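Long-range contacts in outer membrane porin protein 32 (Delftia acidovorans, PDB 2FGQ), which forms anion-selective channels across the bacterial outer membrane as a homotrimer, and here holds D-malate in its pore: residues K100-Y104 against T207-S211; G147-G153 against G173-D179; L219-Q225 against T238-G244. All blocks are in the same frame, centred on the assembly; numbering follows the deposited sequence.

All three contacts involve the wall of one antiparallel sixteen-stranded barrel. Along the chain, interaction 2 (147-153 with 173-179) falls between the two segments of interaction 1 (100-104 with 207-211), and interaction 3 (219-225 with 238-244) follows both. Interactions 2 and 3 are wall pairings, with centres about 18 Å apart and nearest atoms about 10 Å apart; interaction 1 seats an inward-folded segment on the wall between them. Its centre is about 11 Å from that of interaction 2, reached through the Lys100-Asp179 salt bridge, and about 8 Å from that of interaction 3, reached through Tyr104 O and Ser220 OG. The segment carrying malate-contacting Thr102 is thus tied to the wall at several points.

Interaction 1: residues K100-Y104 against T207-S211; sequences KLTSY and TLGAS. With MLT (D-malate), chain H.
Tyr104 packs its ring against the backbone of strand 199-213, and this aromatic contact is the broadest of the pairing. Gly209 CA stands 4.0 Å from the centroid of the Tyr104 ring and 14° off its normal, a CH-pi contact over the face. Ala210 N lies over that same face nearer the rim, Ser103 OG lies above the rim of the opposite face, and Ser211 CB meets the ring edge in plane. A CB on Gly209 would collide with Tyr104 CD2, so the close approach depends on the missing side chain.

The aliphatic part is formed by Leu101 and Thr207, which lie alongside, pointing oppositely, with Leu101 CG 3.6 Å from Thr207 CG2. Leu101 CD1 continues to the backbone, 3.6 Å from Gly209 N. Thr207 turns CG2 anti to its backbone N, toward the leucine, while its OG1 bonds to Gln224.

Polar links between the segments are indirect. Water 1 sits 2.7 Å from Ser211 OG and bonds weakly to Ser103 O. Within segment 100-104, Ser103 OG donates to Lys100 O over 2.7 Å, the donor lying nearly in line with the carbonyl bond. The phenol oxygen of Tyr104 is held by Ser184 and Ser186 of the adjoining strand.

On the pore side, Thr102 OG1 lies 2.9 Å from O5 of D-malate; Ser98 O competes for the same proton, which leaves this bond unsettled. Thr36, Arg75 and Arg133 also bind the ligand. A segment between the fifth and sixth strands, folded inward onto the barrel wall beside the bound anion, is the constriction loop of general porins.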
loop_
_atom_site.group_PDB
_atom_site.type_symbol
_atom_site.label_atom_id
_atom_site.label_comp_id
_atom_site.label_asym_id
_atom_site.label_seq_id
_atom_site.Cartn_x
_atom_site.Cartn_y
_atom_site.Cartn_z
ATOM N N LYS A 100 11.956 -23.171 -8.295
ATOM C CA LYS A 100 12.163 -24.604 -8.199
ATOM C C LYS A 100 13.309 -24.956 -7.263
ATOM O O LYS A 100 13.196 -25.898 -6.483
ATOM C CB LYS A 100 12.433 -25.166 -9.592
ATOM C CG LYS A 100 12.389 -26.697 -9.641
ATOM C CD LYS A 100 10.993 -27.243 -9.412
ATOM C CE LYS A 100 10.845 -28.694 -9.852
ATOM N NZ LYS A 100 11.628 -29.573 -9.022
ATOM N N LEU A 101 14.415 -24.240 -7.338
ATOM C CA LEU A 101 15.608 -24.679 -6.616
ATOM C C LEU A 101 15.558 -24.291 -5.124
ATOM O O LEU A 101 16.156 -24.970 -4.295
ATOM C CB LEU A 101 16.881 -24.150 -7.258
ATOM C CG LEU A 101 17.360 -24.946 -8.487
ATOM C CD1 LEU A 101 17.904 -26.292 -8.031
ATOM C CD2 LEU A 101 16.327 -25.118 -9.552
ATOM N N THR A 102 14.844 -23.231 -4.753
ATOM C CA THR A 102 14.741 -22.913 -3.328
ATOM C C THR A 102 13.932 -23.982 -2.572
ATOM O O THR A 102 14.006 -24.040 -1.372
ATOM C CB THR A 102 14.128 -21.511 -3.022
ATOM O OG1 THR A 102 12.857 -21.359 -3.647
ATOM C CG2 THR A 102 14.996 -20.423 -3.553
ATOM N N SER A 103 13.190 -24.828 -3.282
ATOM C CA SER A 103 12.452 -25.924 -2.638
ATOM C C SER A 103 13.373 -26.936 -1.899
ATOM O O SER A 103 12.901 -27.660 -1.012
ATOM C CB SER A 103 11.557 -26.646 -3.654
ATOM O OG SER A 103 12.353 -27.530 -4.465
ATOM N N TYR A 104 14.665 -26.958 -2.212
ATOM C CA TYR A 104 15.636 -27.850 -1.572
ATOM C C TYR A 104 16.205 -27.313 -0.247
ATOM O O TYR A 104 16.882 -28.022 0.484
ATOM C CB TYR A 104 16.773 -28.183 -2.548
ATOM C CG TYR A 104 16.249 -28.878 -3.757
ATOM C CD1 TYR A 104 15.891 -30.211 -3.690
ATOM C CD2 TYR A 104 16.041 -28.194 -4.949
ATOM C CE1 TYR A 104 15.342 -30.835 -4.756
ATOM C CE2 TYR A 104 15.525 -28.816 -6.041
ATOM C CZ TYR A 104 15.151 -30.149 -5.950
ATOM O OH TYR A 104 14.615 -30.796 -7.053
ATOM N N THR A 207 22.581 -24.011 -10.932
ATOM C CA THR A 207 22.140 -24.563 -9.661
ATOM C C THR A 207 21.675 -26.006 -9.828
ATOM O O THR A 207 20.938 -26.311 -10.754
ATOM C CB THR A 207 20.959 -23.743 -9.097
ATOM O OG1 THR A 207 21.254 -22.352 -9.164
ATOM C CG2 THR A 207 20.752 -24.047 -7.620
ATOM N N LEU A 208 22.144 -26.900 -8.961
ATOM C CA LEU A 208 21.726 -28.290 -8.949
ATOM C C LEU A 208 21.194 -28.635 -7.579
ATOM O O LEU A 208 21.858 -28.371 -6.610
ATOM C CB LEU A 208 22.933 -29.182 -9.314
ATOM C CG LEU A 208 22.644 -30.674 -9.405
ATOM C CD1 LEU A 208 21.748 -31.008 -10.564
ATOM C CD2 LEU A 208 23.964 -31.470 -9.499
ATOM N N GLY A 209 20.001 -29.220 -7.493
ATOM C CA GLY A 209 19.450 -29.602 -6.210
ATOM C C GLY A 209 18.852 -30.993 -6.286
ATOM O O GLY A 209 18.422 -31.426 -7.346
ATOM N N ALA A 210 18.852 -31.691 -5.155
ATOM C CA ALA A 210 18.220 -33.018 -5.066
ATOM C C ALA A 210 17.769 -33.279 -3.657
ATOM O O ALA A 210 18.361 -32.765 -2.705
ATOM C CB ALA A 210 19.172 -34.115 -5.508
ATOM N N SER A 211 16.733 -34.088 -3.522
ATOM C CA SER A 211 16.265 -34.479 -2.207
ATOM C C SER A 211 15.568 -35.820 -2.276
ATOM O O SER A 211 15.075 -36.231 -3.315
ATOM C CB SER A 211 15.301 -33.456 -1.596
ATOM O OG SER A 211 14.122 -33.256 -2.379
HETATM C C1 MLT H . 9.782 -16.290 -0.757
HETATM O O1 MLT H . 9.621 -16.304 0.572
HETATM O O2 MLT H . 8.939 -16.877 -1.556
HETATM C C2 MLT H . 10.949 -15.674 -1.436
HETATM O O3 MLT H . 11.330 -14.487 -0.789
HETATM C C3 MLT H . 12.052 -16.719 -1.529
HETATM C C4 MLT H . 11.397 -17.987 -2.036
HETATM O O4 MLT H . 10.190 -18.367 -1.688
HETATM O O5 MLT H . 11.994 -18.760 -2.854
HETATM O O HOH W 1 12.669 -30.982 -1.895
#

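Interaction 2: residues G147-G153 against G173-D179; sequences GFNAGFG and GGYVAYD
Two consecutive antiparallel strands of the porin barrel wall meet here, Phe148 facing Tyr178 and Asn149 facing Ala177, with segment axes 4.6 Å apart at 179°. Paired backbone bonds join Asn149 with Ala177, Gly151 with Tyr175 and Gly153 with Gly173.

On the face of Phe148 and Tyr178, the two rings form a T-shaped pair with centroids 5.1 Å apart and planes at 66°. The edge of Tyr178 is the one presented, its CD1 lying over the centre of the Phe148 ring.

The other face carries the polar network. Asn149 ND2 spends its two N-H groups on Asp179 OD1, at 3.0 Å on that oxygen's anti lone pair, and on Gly147 O, also at 3.0 Å. The latter carbonyl accepts Asp179 N as well, the two donors reaching it from opposite faces of its plane. Asn149 OD1 accepts a hydrogen bond from water 2, 2.6 Å away, and the same water bonds to Tyr175 OH. With CG between backbone N and carbonyl carbon (chi1 67°), the Tyr175 ring lies back over Gly151, whose CA is 4.0 Å from the ring centroid in a CH-pi contact; a CB there would strike Tyr175 CE2.

Helix 96-101 covers this polar face: Lys100 packs on Tyr175 and forms a salt bridge with Asp179 OD1, while Ser184 binds OD2. Strands 137-141 and 183-196 flank the pair and continue the sheet.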
loop_
_atom_site.group_PDB
_atom_site.type_symbol
_atom_site.label_atom_id
_atom_site.label_comp_id
_atom_site.label_asym_id
_atom_site.label_seq_id
_atom_site.Cartn_x
_atom_site.Cartn_y
_atom_site.Cartn_z
ATOM N N GLY A 147 7.126 -37.874 -14.112
ATOM C CA GLY A 147 8.095 -37.278 -13.210
ATOM C C GLY A 147 8.838 -36.075 -13.783
ATOM O O GLY A 147 9.283 -35.199 -13.046
ATOM N N PHE A 148 8.984 -36.016 -15.095
ATOM C CA PHE A 148 9.765 -34.970 -15.742
ATOM C C PHE A 148 8.967 -33.699 -15.867
ATOM O O PHE A 148 7.806 -33.716 -16.256
ATOM C CB PHE A 148 10.293 -35.434 -17.104
ATOM C CG PHE A 148 11.270 -36.564 -16.993
ATOM C CD1 PHE A 148 12.579 -36.327 -16.612
ATOM C CD2 PHE A 148 10.851 -37.870 -17.188
ATOM C CE1 PHE A 148 13.484 -37.373 -16.452
ATOM C CE2 PHE A 148 11.753 -38.919 -17.035
ATOM C CZ PHE A 148 13.067 -38.657 -16.662
ATOM N N ASN A 149 9.637 -32.588 -15.577
ATOM C CA ASN A 149 8.953 -31.297 -15.607
ATOM C C ASN A 149 9.986 -30.207 -15.844
ATOM O O ASN A 149 11.146 -30.371 -15.530
ATOM C CB ASN A 149 8.147 -31.043 -14.312
ATOM C CG ASN A 149 9.007 -31.013 -13.052
ATOM O OD1 ASN A 149 9.308 -29.920 -12.511
ATOM N ND2 ASN A 149 9.369 -32.197 -12.529
ATOM N N ALA A 150 9.541 -29.090 -16.402
ATOM C CA ALA A 150 10.460 -27.995 -16.722
ATOM C C ALA A 150 9.766 -26.655 -16.608
ATOM O O ALA A 150 8.546 -26.560 -16.628
ATOM C CB ALA A 150 11.033 -28.143 -18.120
ATOM N N GLY A 151 10.579 -25.621 -16.495
ATOM C CA GLY A 151 10.082 -24.255 -16.412
ATOM C C GLY A 151 11.055 -23.304 -17.089
ATOM O O GLY A 151 12.273 -23.552 -17.106
ATOM N N PHE A 152 10.506 -22.250 -17.706
ATOM C CA PHE A 152 11.272 -21.327 -18.509
ATOM C C PHE A 152 10.728 -19.914 -18.312
ATOM O O PHE A 152 9.538 -19.724 -18.204
ATOM C CB PHE A 152 11.137 -21.666 -19.990
ATOM C CG PHE A 152 11.406 -23.092 -20.307
ATOM C CD1 PHE A 152 12.691 -23.515 -20.580
ATOM C CD2 PHE A 152 10.363 -24.013 -20.326
ATOM C CE1 PHE A 152 12.933 -24.858 -20.853
ATOM C CE2 PHE A 152 10.594 -25.338 -20.611
ATOM C CZ PHE A 152 11.882 -25.749 -20.862
ATOM N N GLY A 153 11.629 -18.946 -18.267
ATOM C CA GLY A 153 11.221 -17.563 -18.083
ATOM C C GLY A 153 12.077 -16.603 -18.867
ATOM O O GLY A 153 13.260 -16.849 -19.111
ATOM N N GLY A 173 16.145 -17.804 -18.361
ATOM C CA GLY A 173 16.540 -18.922 -17.533
ATOM C C GLY A 173 15.475 -19.974 -17.464
ATOM O O GLY A 173 14.368 -19.806 -17.936
ATOM N N GLY A 174 15.839 -21.105 -16.889
ATOM C CA GLY A 174 14.907 -22.185 -16.768
ATOM C C GLY A 174 15.522 -23.363 -16.059
ATOM O O GLY A 174 16.684 -23.330 -15.660
ATOM N N TYR A 175 14.717 -24.404 -15.925
ATOM C CA TYR A 175 15.164 -25.623 -15.286
ATOM C C TYR A 175 14.529 -26.835 -15.937
ATOM O O TYR A 175 13.489 -26.766 -16.563
ATOM C CB TYR A 175 14.828 -25.640 -13.787
ATOM C CG TYR A 175 13.365 -25.694 -13.470
ATOM C CD1 TYR A 175 12.651 -26.909 -13.430
ATOM C CD2 TYR A 175 12.685 -24.520 -13.188
ATOM C CE1 TYR A 175 11.278 -26.918 -13.143
ATOM C CE2 TYR A 175 11.370 -24.518 -12.897
ATOM C CZ TYR A 175 10.646 -25.686 -12.896
ATOM O OH TYR A 175 9.322 -25.603 -12.539
ATOM N N VAL A 176 15.221 -27.949 -15.772
ATOM C CA VAL A 176 14.662 -29.275 -15.979
ATOM C C VAL A 176 14.731 -30.036 -14.653
ATOM O O VAL A 176 15.638 -29.837 -13.841
ATOM C CB VAL A 176 15.409 -30.037 -17.101
ATOM C CG1 VAL A 176 15.171 -29.367 -18.433
ATOM C CG2 VAL A 176 16.898 -30.218 -16.811
ATOM N N ALA A 177 13.750 -30.895 -14.428
ATOM C CA ALA A 177 13.621 -31.593 -13.174
ATOM C C ALA A 177 12.907 -32.926 -13.316
ATOM O O ALA A 177 12.250 -33.204 -14.338
ATOM C CB ALA A 177 12.882 -30.753 -12.191
ATOM N N TYR A 178 13.106 -33.737 -12.293
ATOM C CA TYR A 178 12.395 -34.994 -12.094
ATOM C C TYR A 178 11.812 -34.948 -10.677
ATOM O O TYR A 178 12.555 -34.757 -9.706
ATOM C CB TYR A 178 13.358 -36.177 -12.273
ATOM C CG TYR A 178 12.647 -37.491 -12.070
ATOM C CD1 TYR A 178 11.937 -38.082 -13.092
ATOM C CD2 TYR A 178 12.634 -38.096 -10.841
ATOM C CE1 TYR A 178 11.231 -39.284 -12.892
ATOM C CE2 TYR A 178 11.914 -39.274 -10.621
ATOM C CZ TYR A 178 11.232 -39.876 -11.651
ATOM O OH TYR A 178 10.527 -41.044 -11.406
ATOM N N ASP A 179 10.499 -35.147 -10.562
ATOM C CA ASP A 179 9.793 -35.145 -9.295
ATOM C C ASP A 179 8.762 -36.240 -9.335
ATOM O O ASP A 179 7.819 -36.162 -10.121
ATOM C CB ASP A 179 9.071 -33.811 -9.110
ATOM C CG ASP A 179 10.018 -32.716 -8.792
ATOM O OD1 ASP A 179 10.463 -32.030 -9.742
ATOM O OD2 ASP A 179 10.393 -32.504 -7.612
HETATM O O HOH W 2 7.868 -27.741 -12.342
#

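Interaction 3: residues L219-Q225 against T238-G244; sequences LSGLLQQ and TNSYMLG
The side-chain amides of Gln225 and Asn239 lie side by side and nearly coplanar, their planes 17° apart. Gln225 NE2 donates to Asn239 OD1 over 2.8 Å at an N-H...O angle of 162°, in the plane of the Asn239 carbonyl and on one of its lone pairs, so the bond is edge to edge. An extended Gln225 chain, with CG anti to the backbone N (chi1 -179°), brings its amide there, and Gln225 CG itself passes 3.2 Å from Asn239 OD1. Were Gln225 shortened to an alanine, Asn239 OD1 would probably lose this donor and the asparagine amide would be freer to turn. The third flat group, the Tyr241 ring, is met at CD2 by Leu223 CD2 at only 3.3 Å, a tight contact in which the two side chains cross at a slant.

These groups share one face of a beta hairpin in the barrel wall, formed by strands 218-230 and 235-249. Three reciprocal pairs of backbone bonds set its register: Ser220 with Gly244, Leu222 with Met242 and Gln224 with Ser240. Farther along this face, Leu219 CD1 and Leu243 CD1 touch at 4.0 Å.

Leu222, Met242, Gln224 and Ser240 occupy the pore-facing side, where Tyr104, Phe115 and Phe118 of the inward loop adjoin them. Turns about CB-CG and CG-SD fold the Met242 chain, laying SD 3.4 Å from Leu222 CD1 and carrying CE back to 3.7 Å from Ser220 O. Ser220 OG bonds to Tyr104 O. Water 3 accepts from Gln224 NE2 at 2.8 Å and also bonds to Ser240 OG, while Gln224 OE1 is taken by Thr207.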
loop_
_atom_site.group_PDB
_atom_site.type_symbol
_atom_site.label_atom_id
_atom_site.label_comp_id
_atom_site.label_asym_id
_atom_site.label_seq_id
_atom_site.Cartn_x
_atom_site.Cartn_y
_atom_site.Cartn_z
ATOM N N LEU A 219 16.387 -35.918 3.257
ATOM C CA LEU A 219 17.725 -35.416 3.000
ATOM C C LEU A 219 17.652 -34.529 1.763
ATOM O O LEU A 219 17.004 -34.878 0.782
ATOM C CB LEU A 219 18.651 -36.603 2.723
ATOM C CG LEU A 219 20.128 -36.304 2.522
ATOM C CD1 LEU A 219 20.824 -35.773 3.805
ATOM C CD2 LEU A 219 20.782 -37.605 1.999
ATOM N N SER A 220 18.358 -33.403 1.802
ATOM C CA SER A 220 18.282 -32.433 0.716
ATOM C C SER A 220 19.641 -31.755 0.530
ATOM O O SER A 220 20.320 -31.504 1.485
ATOM C CB SER A 220 17.222 -31.392 1.075
ATOM O OG SER A 220 16.898 -30.621 -0.073
ATOM N N GLY A 221 20.037 -31.515 -0.711
ATOM C CA GLY A 221 21.286 -30.860 -1.039
ATOM C C GLY A 221 21.154 -29.908 -2.234
ATOM O O GLY A 221 20.271 -30.045 -3.095
ATOM N N LEU A 222 22.047 -28.921 -2.278
ATOM C CA LEU A 222 22.016 -27.877 -3.319
ATOM C C LEU A 222 23.497 -27.512 -3.561
ATOM O O LEU A 222 24.269 -27.371 -2.606
ATOM C CB LEU A 222 21.287 -26.625 -2.814
ATOM C CG LEU A 222 19.809 -26.263 -3.082
ATOM C CD1 LEU A 222 19.381 -25.042 -2.282
ATOM C CD2 LEU A 222 19.508 -25.978 -4.553
ATOM N N LEU A 223 23.863 -27.351 -4.825
ATOM C CA LEU A 223 25.134 -26.762 -5.253
ATOM C C LEU A 223 24.816 -25.625 -6.210
ATOM O O LEU A 223 23.950 -25.762 -7.060
ATOM C CB LEU A 223 25.949 -27.788 -6.034
ATOM C CG LEU A 223 26.180 -29.120 -5.363
ATOM C CD1 LEU A 223 26.679 -30.082 -6.400
ATOM C CD2 LEU A 223 27.192 -28.909 -4.239
ATOM N N GLN A 224 25.557 -24.530 -6.124
ATOM C CA GLN A 224 25.313 -23.409 -6.985
ATOM C C GLN A 224 26.586 -22.645 -7.255
ATOM O O GLN A 224 27.384 -22.433 -6.342
ATOM C CB GLN A 224 24.312 -22.426 -6.334
ATOM C CG GLN A 224 23.820 -21.321 -7.248
ATOM C CD GLN A 224 22.776 -20.459 -6.560
ATOM O OE1 GLN A 224 21.592 -20.416 -6.997
ATOM N NE2 GLN A 224 23.171 -19.793 -5.478
ATOM N N GLN A 225 26.766 -22.240 -8.507
ATOM C CA GLN A 225 27.809 -21.279 -8.869
ATOM C C GLN A 225 27.152 -20.054 -9.435
ATOM O O GLN A 225 26.356 -20.153 -10.369
ATOM C CB GLN A 225 28.803 -21.841 -9.880
ATOM C CG GLN A 225 29.873 -20.843 -10.212
ATOM C CD GLN A 225 30.970 -21.431 -11.068
ATOM O OE1 GLN A 225 30.929 -21.304 -12.283
ATOM N NE2 GLN A 225 31.927 -22.111 -10.448
ATOM N N THR A 238 31.141 -17.000 -6.896
ATOM C CA THR A 238 30.867 -17.605 -5.629
ATOM C C THR A 238 30.293 -19.000 -5.851
ATOM O O THR A 238 29.358 -19.164 -6.646
ATOM C CB THR A 238 29.817 -16.765 -4.858
ATOM O OG1 THR A 238 30.266 -15.397 -4.746
ATOM C CG2 THR A 238 29.660 -17.276 -3.425
ATOM N N ASN A 239 30.875 -19.997 -5.176
ATOM C CA ASN A 239 30.356 -21.355 -5.142
ATOM C C ASN A 239 29.681 -21.567 -3.794
ATOM O O ASN A 239 30.312 -21.381 -2.732
ATOM C CB ASN A 239 31.501 -22.354 -5.321
ATOM C CG ASN A 239 32.174 -22.262 -6.696
ATOM O OD1 ASN A 239 31.561 -21.891 -7.680
ATOM N ND2 ASN A 239 33.464 -22.652 -6.748
ATOM N N SER A 240 28.434 -22.022 -3.830
ATOM C CA SER A 240 27.631 -22.189 -2.623
ATOM C C SER A 240 27.127 -23.620 -2.535
ATOM O O SER A 240 26.710 -24.194 -3.529
ATOM C CB SER A 240 26.435 -21.222 -2.616
ATOM O OG SER A 240 26.847 -19.859 -2.705
ATOM N N TYR A 241 27.195 -24.203 -1.353
ATOM C CA TYR A 241 26.877 -25.614 -1.140
ATOM C C TYR A 241 26.010 -25.759 0.098
ATOM O O TYR A 241 26.201 -25.038 1.061
ATOM C CB TYR A 241 28.156 -26.395 -0.835
ATOM C CG TYR A 241 29.318 -26.222 -1.796
ATOM C CD1 TYR A 241 30.141 -25.118 -1.742
ATOM C CD2 TYR A 241 29.618 -27.200 -2.708
ATOM C CE1 TYR A 241 31.217 -24.976 -2.597
ATOM C CE2 TYR A 241 30.707 -27.069 -3.588
ATOM C CZ TYR A 241 31.494 -25.935 -3.523
ATOM O OH TYR A 241 32.588 -25.790 -4.356
ATOM N N MET A 242 25.062 -26.688 0.084
ATOM C CA MET A 242 24.221 -26.919 1.276
ATOM C C MET A 242 23.807 -28.387 1.321
ATOM O O MET A 242 23.593 -29.017 0.276
ATOM C CB MET A 242 23.013 -25.982 1.196
ATOM C CG MET A 242 21.819 -26.209 2.038
ATOM S SD MET A 242 20.300 -26.106 0.825
ATOM C CE MET A 242 20.107 -27.855 1.011
ATOM N N LEU A 243 23.765 -28.914 2.538
ATOM C CA LEU A 243 23.242 -30.243 2.826
ATOM C C LEU A 243 22.433 -30.132 4.091
ATOM O O LEU A 243 22.884 -29.549 5.079
ATOM C CB LEU A 243 24.378 -31.256 3.060
ATOM C CG LEU A 243 23.961 -32.732 3.113
ATOM C CD1 LEU A 243 23.236 -33.178 1.868
ATOM C CD2 LEU A 243 25.195 -33.597 3.270
ATOM N N GLY A 244 21.235 -30.691 4.056
ATOM C CA GLY A 244 20.368 -30.683 5.213
ATOM C C GLY A 244 19.526 -31.917 5.361
ATOM O O GLY A 244 19.334 -32.705 4.426
HETATM O O HOH W 3 25.844 -19.131 -5.139
#